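Local atomic coordinates of acid phosphatase (PDB entry 2I33), a protein that probably hydrolyses phosphate monoesters under acidic conditions, as a magnesium-binding class C acid phosphatase of the HAD superfamily. Residues L71-H76 and D92-K97; Y112-G117 and A143-K148; D119-S124 and Q170-V175; K159-R164 and L182-G187. All coordinates share one frame; numbering follows the deposited sequence.

Interactions 1 and 3 are buried, interactions 2 and 4 only partly so. Interaction 1 joins two helices beside the magnesium site through a tryptophan; interaction 4, its centre about 22 Å from that of interaction 1, reaches the same metal from the opposite side of the chain's centre and relies on a salt bridge and waters. Interactions 2 and 3 touch where Gln-145 and Pro-144 bond to strand 119-125, although interaction 2 is a small, water-bridged contact and interaction 3 a compact cluster around a histidine. Interactions 3 and 4 share helix 162-171, and Lys-161 and Arg-164 of interaction 4 bond to carbonyl oxygens of strand 119-125.

Interaction 1 of 4, residues L71-H76 and D92-K97; sequences LDNSPH and DDWINK
The indole of Trp-94 has the CB of His-76 over one face and the amide oxygen of Asn-73 at its edge. His-76 CB lies almost along the normal of the five-membered ring, 4.0 Å from the ring centroid, in a CH-pi contact. The imidazole does not follow it into a stack; its plane is tilted 44° from the indole, and His-76 CD2 rests instead against Trp-94 CB at 3.8 Å. A hydrogen bond from His-76 NE2 to Tyr-89 O helps to set that tilt. Pro-75 CG comes in obliquely to Trp-94 CH2, 3.8 Å away, adding an apolar contact at the six-membered ring.

The edge carries the polar link. Trp-94 NE1 donates to Asn-73 OD1 over 2.8 Å, nearly straight at 170°. The amide oxygen accepts on a lone pair in its own carbonyl plane and lies close to the plane of the indole, while amide and indole stand almost perpendicular. Trp-94 reaches this far because its CG is anti to the backbone N (chi1 167°), which swings the ring away from its helix toward residues 73-76. With OD1 engaged, the rotation of the Asn-73 amide is fixed, and its ND2 bonds to Asp-67, a magnesium ligand, so Trp-94 probably helps to position a second-shell group beside the metal site.

Phe-249 of the second subunit packs on Trp-94, Pro-75 and His-76. The contact joins the start of helix 74-83 to helix 91-97; the first helix follows closely on strand 71-72, which pairs antiparallel with strand 101-102, and Leu-71 and Ile-95 both lean on helix 131-141.

Interaction 2 of 4, residues Y112-G117 and A143-K148; sequences YTESKG and APQATK
Glu-114 meets Pro-144 and Gln-145 mainly by van der Waals contact. Its carboxylate lies against the proline ring, OE1 at 3.4 Å from Pro-144 CB and the carboxylate carbon CD only slightly farther from that same atom. The aliphatic part runs past Gln-145 in the opposite direction, leaving Glu-114 CG 3.9 Å from Gln-145 NE2. Carboxylate and amide are turned 57° apart, and no direct hydrogen bond spans the two segments.

Water does the bridging. One molecule donates to Glu-114 OE2 at 2.7 Å and accepts from the backbone N of Gln-145 at 2.9 Å, tying a charged side chain to the main chain of the loop. Glu-114 can reach it because CG is anti to its backbone N (chi1 180°) and the chain stays extended, carrying the carboxylate away from the helix toward the loop.

Charged and amide partners lie outside the two segments. Glu-114 OE1 is in a salt bridge with Lys-111, one turn back in the same helix, so the two carboxylate oxygens are divided between lysine and water. Gln-145 OE1 accepts from the backbone N of Ile-120, which fixes the rotation of its amide against the sheet.

Within the first segment, Ser-115 OG donates to Tyr-112 O at 2.7 Å, in the carbonyl plane and on a lone pair. The helix then ends in a Schellman motif, with Gly-117 at positive phi. The whole is a joint of the parallel alpha/beta fold of HAD enzymes: helix 106-115, which leads into strand 119-125, packs against the loop that carries the chain from helix 131-141 to strand 151-154.

Interaction 3 of 4, residues D119-S124 and Q170-V175; sequences DIYYIS and QTHDIV
His-172 NE2 donates to Asp-119 OD2 across 2.7 Å, at an N-H...O angle of 155°. The carboxylate oxygen accepts on its anti lone pair, the one facing away from OD1, and lies close to the imidazole plane. Over one face of the same imidazole comes the edge of Tyr-121, an edge-to-face pair with centroids 5.1 Å apart and planes at 68°. Tyr-121 CE2 stands above the centre of the imidazole, while Tyr-121 OH dips toward the CE1 rim, 3.0 Å from His-172 CE1.

Next come the groups that hold the histidine. Its other nitrogen, ND1, lies 2.7 Å from Thr-171 OG1, and either could be the donor. That oxygen is also near the ring plane, so the imidazole is gripped at both nitrogens and its rotation is set. His-172 has CG anti to the carbonyl carbon and beside the backbone N (chi1 -65°), which swings the ring off its strand toward Asp-119.

Farther out, strand 59-64 runs between the two strands in the parallel sheet, so these side chains meet across an intervening strand. The histidine ring touches Lys-59 and Ala-61 on the way. Tyr-121 packs on Val-168 of helix 162-171.

Asp-119 OD2 accepts the hydrogen bond from His-172 NE2 and also pairs with Lys-59 NZ in a salt bridge. Two such partners would probably keep the aspartate ionised. On the imidazole, carboxylate and lysine would act in opposite senses, leaving its charge unsettled. What remains is a histidine-carboxylate hydrogen bond joining strands 119-125 and 172-179 across strand 59-64.

Interaction 4 of 4, residues K159-R164 and L182-G187; sequences KGKEKR and LSDFTG
Lys-161 has CG anti to the carbonyl carbon (chi1 -72°), and its chain stays extended from there to the amine, reaching Asp-184. Glu-162 behaves differently: bent at chi2 (58°), it folds its carboxylate toward Thr-186.

Lys-161 NZ forms a salt bridge with Asp-184 OD1 at 2.7 Å, coming from above the carboxylate, 52° out of its plane. The amine also bonds to Asp-65, a magnesium ligand, and to Ile-123 O. Three acceptors thus fix it between two acidic groups close to the metal, consistent with the conserved lysine of HAD active sites.

Glu-162 OE1 sits 3.4 Å from Thr-186 CG2, while its stronger polar partner is Arg-165. A water spans OE1 of Glu-162 and Gly-187 N, accepting from the latter at 3.1 Å. Another accepts from Lys-161 N at 3.0 Å and lies 2.8 Å from Ser-183 O. Within the first segment, Arg-164 NH2 donates to Gly-160 O at 2.8 Å from above the carbonyl plane.

The contact brings the N-terminal start of helix 162-171 against the 3-10 turn and loop following strand 172-179, with strand 119-125 bordering the lysine and Thr-186 touching Phe-211 of strand 211-213.

Interaction 1 of 4, residues L71-H76 and D92-K97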
# COMPACT_ATOMS: atom_id res chain seq x y z
N LEU A 71 8.54 2.03 -12.44
CA LEU A 71 9.95 2.30 -12.10
C LEU A 71 10.09 2.76 -10.66
O LEU A 71 9.36 3.62 -10.17
CB LEU A 71 10.51 3.40 -13.02
CG LEU A 71 10.58 3.04 -14.52
CD1 LEU A 71 11.03 4.24 -15.35
CD2 LEU A 71 11.43 1.83 -14.79
N ASP A 72 11.10 2.19 -10.01
CA ASP A 72 11.39 2.42 -8.61
C ASP A 72 12.41 3.55 -8.45
O ASP A 72 13.58 3.39 -8.76
CB ASP A 72 11.92 1.14 -8.01
CG ASP A 72 12.16 1.24 -6.54
OD1 ASP A 72 12.14 2.35 -5.97
OD2 ASP A 72 12.38 0.16 -5.95
N ASN A 73 11.95 4.70 -7.95
CA ASN A 73 12.84 5.85 -7.73
C ASN A 73 13.23 6.01 -6.30
O ASN A 73 13.78 7.06 -5.90
CB ASN A 73 12.16 7.11 -8.22
CG ASN A 73 11.79 6.99 -9.62
OD1 ASN A 73 12.64 7.01 -10.51
ND2 ASN A 73 10.51 6.83 -9.85
N SER A 74 13.00 4.99 -5.49
CA SER A 74 13.30 5.16 -4.10
C SER A 74 14.79 5.48 -3.83
O SER A 74 15.06 6.17 -2.84
CB SER A 74 12.78 3.99 -3.27
OG SER A 74 13.45 2.82 -3.63
N PRO A 75 15.76 5.03 -4.68
CA PRO A 75 17.15 5.48 -4.40
C PRO A 75 17.31 6.99 -4.38
O PRO A 75 18.19 7.51 -3.69
CB PRO A 75 17.96 4.89 -5.54
CG PRO A 75 17.14 3.65 -5.94
CD PRO A 75 15.73 4.08 -5.81
N HIS A 76 16.48 7.68 -5.14
CA HIS A 76 16.53 9.13 -5.08
C HIS A 76 16.01 9.67 -3.74
O HIS A 76 16.58 10.59 -3.13
CB HIS A 76 15.78 9.77 -6.22
CG HIS A 76 15.83 11.25 -6.17
ND1 HIS A 76 14.92 11.99 -5.47
CD2 HIS A 76 16.75 12.12 -6.66
CE1 HIS A 76 15.24 13.26 -5.55
NE2 HIS A 76 16.35 13.37 -6.27
N ASP A 92 16.73 15.37 -11.67
CA ASP A 92 17.10 15.23 -13.08
C ASP A 92 18.36 14.39 -13.25
O ASP A 92 18.45 13.60 -14.21
CB ASP A 92 17.29 16.59 -13.72
CG ASP A 92 15.96 17.32 -13.92
OD1 ASP A 92 14.91 16.69 -13.61
OD2 ASP A 92 16.02 18.49 -14.39
N ASP A 93 19.31 14.57 -12.34
CA ASP A 93 20.53 13.74 -12.34
C ASP A 93 20.15 12.26 -12.25
O ASP A 93 20.64 11.42 -13.02
CB ASP A 93 21.46 14.11 -11.18
CG ASP A 93 22.20 15.44 -11.37
OD1 ASP A 93 22.09 16.09 -12.44
OD2 ASP A 93 22.97 15.79 -10.45
N TRP A 94 19.26 11.96 -11.32
CA TRP A 94 18.74 10.61 -11.15
C TRP A 94 18.06 10.10 -12.43
O TRP A 94 18.36 8.99 -12.92
CB TRP A 94 17.76 10.60 -10.00
CG TRP A 94 16.94 9.37 -9.91
CD1 TRP A 94 15.61 9.26 -10.13
CD2 TRP A 94 17.41 8.04 -9.67
NE1 TRP A 94 15.20 7.95 -10.00
CE2 TRP A 94 16.29 7.17 -9.75
CE3 TRP A 94 18.66 7.49 -9.42
CZ2 TRP A 94 16.40 5.80 -9.53
CZ3 TRP A 94 18.75 6.13 -9.23
CH2 TRP A 94 17.64 5.30 -9.29
N ILE A 95 17.14 10.87 -12.97
CA ILE A 95 16.46 10.45 -14.21
C ILE A 95 17.46 10.17 -15.33
O ILE A 95 17.32 9.17 -16.05
CB ILE A 95 15.46 11.52 -14.64
CG1 ILE A 95 14.32 11.59 -13.62
CG2 ILE A 95 14.96 11.24 -16.07
CD1 ILE A 95 13.38 10.42 -13.57
N ASN A 96 18.45 11.03 -15.48
CA ASN A 96 19.44 10.85 -16.52
C ASN A 96 20.26 9.58 -16.40
O ASN A 96 20.75 9.05 -17.40
CB ASN A 96 20.35 12.05 -16.55
CG ASN A 96 19.69 13.22 -17.18
OD1 ASN A 96 18.80 13.05 -18.01
ND2 ASN A 96 20.14 14.43 -16.85
N LYS A 97 20.46 9.11 -15.17
CA LYS A 97 21.20 7.87 -14.97
C LYS A 97 20.42 6.69 -15.54
O LYS A 97 21.02 5.68 -15.93
CB LYS A 97 21.46 7.64 -13.48
CG LYS A 97 22.43 8.64 -12.87
CD LYS A 97 23.03 8.08 -11.60
CE LYS A 97 24.21 7.16 -11.93
NZ LYS A 97 24.21 6.04 -10.97

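Interaction 2 of 4, residues Y112-G117 and A143-K148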
# COMPACT_ATOMS: atom_id res chain seq x y z
N TYR A 112 2.86 -9.77 -20.61
CA TYR A 112 1.61 -10.50 -20.82
C TYR A 112 0.62 -9.69 -21.64
O TYR A 112 0.04 -10.14 -22.62
CB TYR A 112 0.97 -10.85 -19.50
CG TYR A 112 -0.34 -11.57 -19.66
CD1 TYR A 112 -0.38 -12.93 -19.96
CD2 TYR A 112 -1.55 -10.91 -19.50
CE1 TYR A 112 -1.58 -13.60 -20.10
CE2 TYR A 112 -2.75 -11.57 -19.65
CZ TYR A 112 -2.76 -12.91 -19.93
OH TYR A 112 -3.96 -13.60 -20.08
N THR A 113 0.46 -8.44 -21.21
CA THR A 113 -0.40 -7.50 -21.89
C THR A 113 -0.02 -7.40 -23.37
O THR A 113 -0.88 -7.50 -24.25
CB THR A 113 -0.31 -6.14 -21.19
OG1 THR A 113 -0.78 -6.28 -19.84
CG2 THR A 113 -1.17 -5.15 -21.90
N GLU A 114 1.27 -7.25 -23.64
CA GLU A 114 1.78 -7.20 -25.01
C GLU A 114 1.47 -8.49 -25.79
O GLU A 114 1.15 -8.46 -27.01
CB GLU A 114 3.28 -6.96 -25.00
CG GLU A 114 3.88 -6.90 -26.40
CD GLU A 114 5.35 -6.58 -26.39
OE1 GLU A 114 6.09 -7.21 -25.60
OE2 GLU A 114 5.75 -5.69 -27.17
N SER A 115 1.54 -9.62 -25.10
CA SER A 115 1.28 -10.91 -25.75
C SER A 115 -0.18 -11.04 -26.17
O SER A 115 -0.50 -11.84 -27.04
CB SER A 115 1.65 -12.09 -24.86
OG SER A 115 0.64 -12.37 -23.92
N LYS A 116 -1.06 -10.30 -25.51
CA LYS A 116 -2.50 -10.34 -25.81
C LYS A 116 -2.89 -9.34 -26.87
O LYS A 116 -4.06 -9.24 -27.24
CB LYS A 116 -3.31 -10.07 -24.55
CG LYS A 116 -3.18 -11.13 -23.44
CD LYS A 116 -3.56 -12.51 -23.96
CE LYS A 116 -4.41 -13.34 -23.01
NZ LYS A 116 -5.35 -14.25 -23.72
N GLY A 117 -1.89 -8.61 -27.38
CA GLY A 117 -2.13 -7.63 -28.40
C GLY A 117 -2.69 -6.31 -27.90
O GLY A 117 -3.21 -5.51 -28.70
N ALA A 143 10.78 -3.13 -20.50
CA ALA A 143 9.38 -2.76 -20.62
C ALA A 143 9.04 -2.73 -22.10
O ALA A 143 9.82 -2.19 -22.91
CB ALA A 143 9.13 -1.39 -19.99
N PRO A 144 7.91 -3.34 -22.49
CA PRO A 144 7.52 -3.29 -23.90
C PRO A 144 7.06 -1.92 -24.35
O PRO A 144 6.70 -1.06 -23.54
CB PRO A 144 6.35 -4.27 -23.99
CG PRO A 144 5.83 -4.39 -22.67
CD PRO A 144 6.92 -4.07 -21.68
N GLN A 145 7.06 -1.74 -25.66
CA GLN A 145 6.53 -0.53 -26.26
C GLN A 145 7.19 0.71 -25.65
O GLN A 145 6.52 1.68 -25.35
CB GLN A 145 4.99 -0.52 -26.12
CG GLN A 145 4.29 -1.60 -27.00
CD GLN A 145 2.86 -1.94 -26.55
OE1 GLN A 145 2.09 -1.06 -26.19
NE2 GLN A 145 2.52 -3.24 -26.57
N ALA A 146 8.52 0.67 -25.48
CA ALA A 146 9.28 1.79 -24.89
C ALA A 146 9.65 2.80 -25.97
O ALA A 146 10.84 3.00 -26.28
CB ALA A 146 10.54 1.28 -24.18
N THR A 147 8.62 3.43 -26.52
CA THR A 147 8.80 4.37 -27.63
C THR A 147 8.02 5.64 -27.38
O THR A 147 7.09 5.67 -26.60
CB THR A 147 8.29 3.78 -28.96
OG1 THR A 147 6.87 3.59 -28.91
CG2 THR A 147 8.98 2.47 -29.26
N LYS A 148 8.39 6.70 -28.11
CA LYS A 148 7.71 7.98 -27.97
C LYS A 148 6.19 7.86 -28.18
O LYS A 148 5.41 8.57 -27.54
CB LYS A 148 8.30 9.03 -28.93
O HOH W 1 7.76 -3.95 -27.38

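Interaction 3 of 4, residues D119-S124 and Q170-V175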
# COMPACT_ATOMS: atom_id res chain seq x y z
N ASP A 119 -2.39 -2.65 -26.38
CA ASP A 119 -1.49 -1.52 -26.34
C ASP A 119 -1.28 -0.99 -24.92
O ASP A 119 -2.20 -0.96 -24.10
CB ASP A 119 -1.98 -0.38 -27.24
CG ASP A 119 -1.70 -0.63 -28.72
OD1 ASP A 119 -0.65 -1.26 -29.01
OD2 ASP A 119 -2.50 -0.16 -29.58
N ILE A 120 -0.05 -0.58 -24.66
CA ILE A 120 0.33 -0.02 -23.37
C ILE A 120 0.67 1.44 -23.55
O ILE A 120 1.43 1.80 -24.45
CB ILE A 120 1.57 -0.75 -22.85
CG1 ILE A 120 1.23 -2.24 -22.66
CG2 ILE A 120 2.11 -0.11 -21.57
CD1 ILE A 120 2.44 -3.12 -22.58
N TYR A 121 0.12 2.29 -22.69
CA TYR A 121 0.50 3.70 -22.63
C TYR A 121 1.03 4.03 -21.27
O TYR A 121 0.38 3.79 -20.27
CB TYR A 121 -0.64 4.61 -23.00
CG TYR A 121 -0.94 4.33 -24.43
CD1 TYR A 121 -0.19 4.92 -25.43
CD2 TYR A 121 -1.89 3.38 -24.79
CE1 TYR A 121 -0.41 4.60 -26.76
CE2 TYR A 121 -2.12 3.06 -26.08
CZ TYR A 121 -1.39 3.66 -27.08
OH TYR A 121 -1.65 3.33 -28.39
N TYR A 122 2.26 4.51 -21.27
CA TYR A 122 2.91 4.97 -20.05
C TYR A 122 2.65 6.47 -19.97
O TYR A 122 3.32 7.25 -20.64
CB TYR A 122 4.41 4.71 -20.06
CG TYR A 122 4.78 3.27 -20.33
CD1 TYR A 122 4.74 2.33 -19.34
CD2 TYR A 122 5.19 2.85 -21.61
CE1 TYR A 122 5.09 1.02 -19.57
CE2 TYR A 122 5.52 1.55 -21.85
CZ TYR A 122 5.48 0.64 -20.83
OH TYR A 122 5.83 -0.67 -21.05
N ILE A 123 1.70 6.88 -19.12
CA ILE A 123 1.37 8.28 -18.95
C ILE A 123 2.02 8.71 -17.64
O ILE A 123 1.58 8.31 -16.59
CB ILE A 123 -0.15 8.49 -18.95
CG1 ILE A 123 -0.73 7.98 -20.27
CG2 ILE A 123 -0.47 9.98 -18.75
CD1 ILE A 123 -2.24 8.05 -20.37
N SER A 124 3.04 9.55 -17.75
CA SER A 124 3.92 9.89 -16.64
C SER A 124 4.19 11.37 -16.61
O SER A 124 4.27 12.01 -17.65
CB SER A 124 5.25 9.15 -16.85
OG SER A 124 6.27 9.71 -16.06
N GLN A 170 -9.31 8.18 -27.21
CA GLN A 170 -9.78 8.47 -28.56
C GLN A 170 -9.65 7.24 -29.45
O GLN A 170 -10.51 6.98 -30.26
CB GLN A 170 -9.01 9.61 -29.22
CG GLN A 170 -9.15 10.96 -28.51
CD GLN A 170 -8.54 12.09 -29.32
OE1 GLN A 170 -8.33 11.97 -30.56
NE2 GLN A 170 -8.24 13.22 -28.63
N THR A 171 -8.58 6.47 -29.28
CA THR A 171 -8.25 5.38 -30.19
C THR A 171 -8.38 4.02 -29.53
O THR A 171 -8.43 2.99 -30.19
CB THR A 171 -6.83 5.57 -30.69
OG1 THR A 171 -5.97 5.87 -29.59
CG2 THR A 171 -6.80 6.73 -31.73
N HIS A 172 -8.41 4.03 -28.21
CA HIS A 172 -8.41 2.81 -27.46
C HIS A 172 -9.49 2.85 -26.42
O HIS A 172 -9.91 3.92 -25.96
CB HIS A 172 -7.05 2.62 -26.79
CG HIS A 172 -5.94 2.44 -27.76
ND1 HIS A 172 -5.42 3.47 -28.51
CD2 HIS A 172 -5.25 1.33 -28.12
CE1 HIS A 172 -4.48 3.00 -29.31
NE2 HIS A 172 -4.34 1.71 -29.08
N ASP A 173 -9.97 1.68 -26.03
CA ASP A 173 -10.80 1.58 -24.86
C ASP A 173 -9.87 1.20 -23.75
O ASP A 173 -9.32 0.12 -23.73
CB ASP A 173 -11.87 0.53 -25.02
CG ASP A 173 -13.02 0.99 -25.88
OD1 ASP A 173 -13.25 2.22 -26.00
OD2 ASP A 173 -13.68 0.12 -26.47
N ILE A 174 -9.64 2.14 -22.84
CA ILE A 174 -8.68 1.90 -21.79
C ILE A 174 -9.37 1.03 -20.80
O ILE A 174 -10.34 1.45 -20.18
CB ILE A 174 -8.20 3.18 -21.12
CG1 ILE A 174 -7.62 4.13 -22.18
CG2 ILE A 174 -7.17 2.82 -20.04
CD1 ILE A 174 -7.36 5.55 -21.65
N VAL A 175 -8.91 -0.19 -20.64
CA VAL A 175 -9.64 -1.09 -19.77
C VAL A 175 -9.14 -1.09 -18.33
O VAL A 175 -9.84 -1.58 -17.44
CB VAL A 175 -9.65 -2.52 -20.33
CG1 VAL A 175 -10.36 -2.57 -21.67
CG2 VAL A 175 -8.24 -3.07 -20.45

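Interaction 4 of 4, residues K159-R164 and L182-G187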
# COMPACT_ATOMS: atom_id res chain seq x y z
N LYS A 159 -1.37 20.53 -16.80
CA LYS A 159 -1.89 20.18 -15.49
C LYS A 159 -2.40 18.74 -15.52
O LYS A 159 -3.32 18.40 -16.25
N GLY A 160 -1.81 17.86 -14.72
CA GLY A 160 -2.33 16.52 -14.58
C GLY A 160 -2.14 15.72 -15.85
O GLY A 160 -1.33 16.06 -16.70
N LYS A 161 -2.94 14.66 -15.96
CA LYS A 161 -2.81 13.68 -17.04
C LYS A 161 -4.07 13.51 -17.88
O LYS A 161 -4.06 12.72 -18.83
CB LYS A 161 -2.47 12.32 -16.43
CG LYS A 161 -1.07 12.26 -15.89
CD LYS A 161 -0.89 11.01 -15.07
CE LYS A 161 0.58 10.81 -14.69
NZ LYS A 161 0.82 9.50 -14.05
N GLU A 162 -5.15 14.19 -17.52
CA GLU A 162 -6.42 13.93 -18.20
C GLU A 162 -6.28 14.10 -19.70
O GLU A 162 -6.92 13.37 -20.47
CB GLU A 162 -7.55 14.80 -17.64
CG GLU A 162 -8.95 14.47 -18.20
CD GLU A 162 -9.41 13.02 -17.99
OE1 GLU A 162 -9.00 12.33 -17.01
OE2 GLU A 162 -10.22 12.56 -18.83
N LYS A 163 -5.47 15.07 -20.14
CA LYS A 163 -5.30 15.31 -21.58
C LYS A 163 -4.74 14.09 -22.32
O LYS A 163 -5.21 13.75 -23.42
CB LYS A 163 -4.40 16.53 -21.80
CG LYS A 163 -4.08 16.84 -23.23
CD LYS A 163 -3.36 18.17 -23.33
CE LYS A 163 -3.21 18.61 -24.76
NZ LYS A 163 -2.34 19.80 -24.85
N ARG A 164 -3.74 13.45 -21.73
CA ARG A 164 -3.15 12.26 -22.33
C ARG A 164 -4.10 11.06 -22.28
O ARG A 164 -4.17 10.29 -23.23
CB ARG A 164 -1.79 11.96 -21.69
CG ARG A 164 -0.73 12.93 -22.15
CD ARG A 164 0.44 12.91 -21.23
NE ARG A 164 0.22 13.78 -20.06
CZ ARG A 164 0.95 13.73 -18.95
NH1 ARG A 164 1.88 12.83 -18.82
NH2 ARG A 164 0.69 14.57 -17.96
N LEU A 182 -3.61 9.04 -6.87
CA LEU A 182 -5.01 9.08 -7.33
C LEU A 182 -5.13 9.81 -8.65
O LEU A 182 -5.98 9.46 -9.46
CB LEU A 182 -5.93 9.73 -6.31
CG LEU A 182 -6.13 8.94 -5.03
CD1 LEU A 182 -6.97 9.74 -4.06
CD2 LEU A 182 -6.69 7.58 -5.32
N SER A 183 -4.27 10.79 -8.88
CA SER A 183 -4.32 11.55 -10.14
C SER A 183 -3.83 10.73 -11.36
O SER A 183 -3.90 11.19 -12.50
CB SER A 183 -3.62 12.91 -10.04
OG SER A 183 -2.35 12.78 -9.48
N ASP A 184 -3.39 9.50 -11.12
CA ASP A 184 -3.14 8.54 -12.20
C ASP A 184 -4.42 7.90 -12.73
O ASP A 184 -4.40 7.17 -13.72
CB ASP A 184 -2.21 7.45 -11.71
CG ASP A 184 -0.87 7.98 -11.24
OD1 ASP A 184 -0.45 9.08 -11.69
OD2 ASP A 184 -0.24 7.28 -10.42
N PHE A 185 -5.51 8.16 -12.02
CA PHE A 185 -6.86 7.77 -12.42
C PHE A 185 -7.68 8.99 -12.68
O PHE A 185 -7.36 10.09 -12.24
CB PHE A 185 -7.53 6.99 -11.31
CG PHE A 185 -6.64 5.99 -10.67
CD1 PHE A 185 -6.02 5.03 -11.45
CD2 PHE A 185 -6.36 6.03 -9.34
CE1 PHE A 185 -5.20 4.08 -10.90
CE2 PHE A 185 -5.50 5.10 -8.79
CZ PHE A 185 -4.90 4.13 -9.57
N THR A 186 -8.82 8.79 -13.32
CA THR A 186 -9.71 9.90 -13.62
C THR A 186 -10.46 10.34 -12.36
O THR A 186 -10.94 9.51 -11.58
CB THR A 186 -10.69 9.45 -14.69
OG1 THR A 186 -11.30 8.22 -14.28
CG2 THR A 186 -9.95 9.19 -15.98
N GLY A 187 -10.57 11.65 -12.17
CA GLY A 187 -11.47 12.20 -11.15
C GLY A 187 -10.89 12.62 -9.81
O GLY A 187 -11.65 12.83 -8.85
O HOH W 2 -4.49 13.66 -13.57
O HOH W 3 -9.20 13.65 -14.03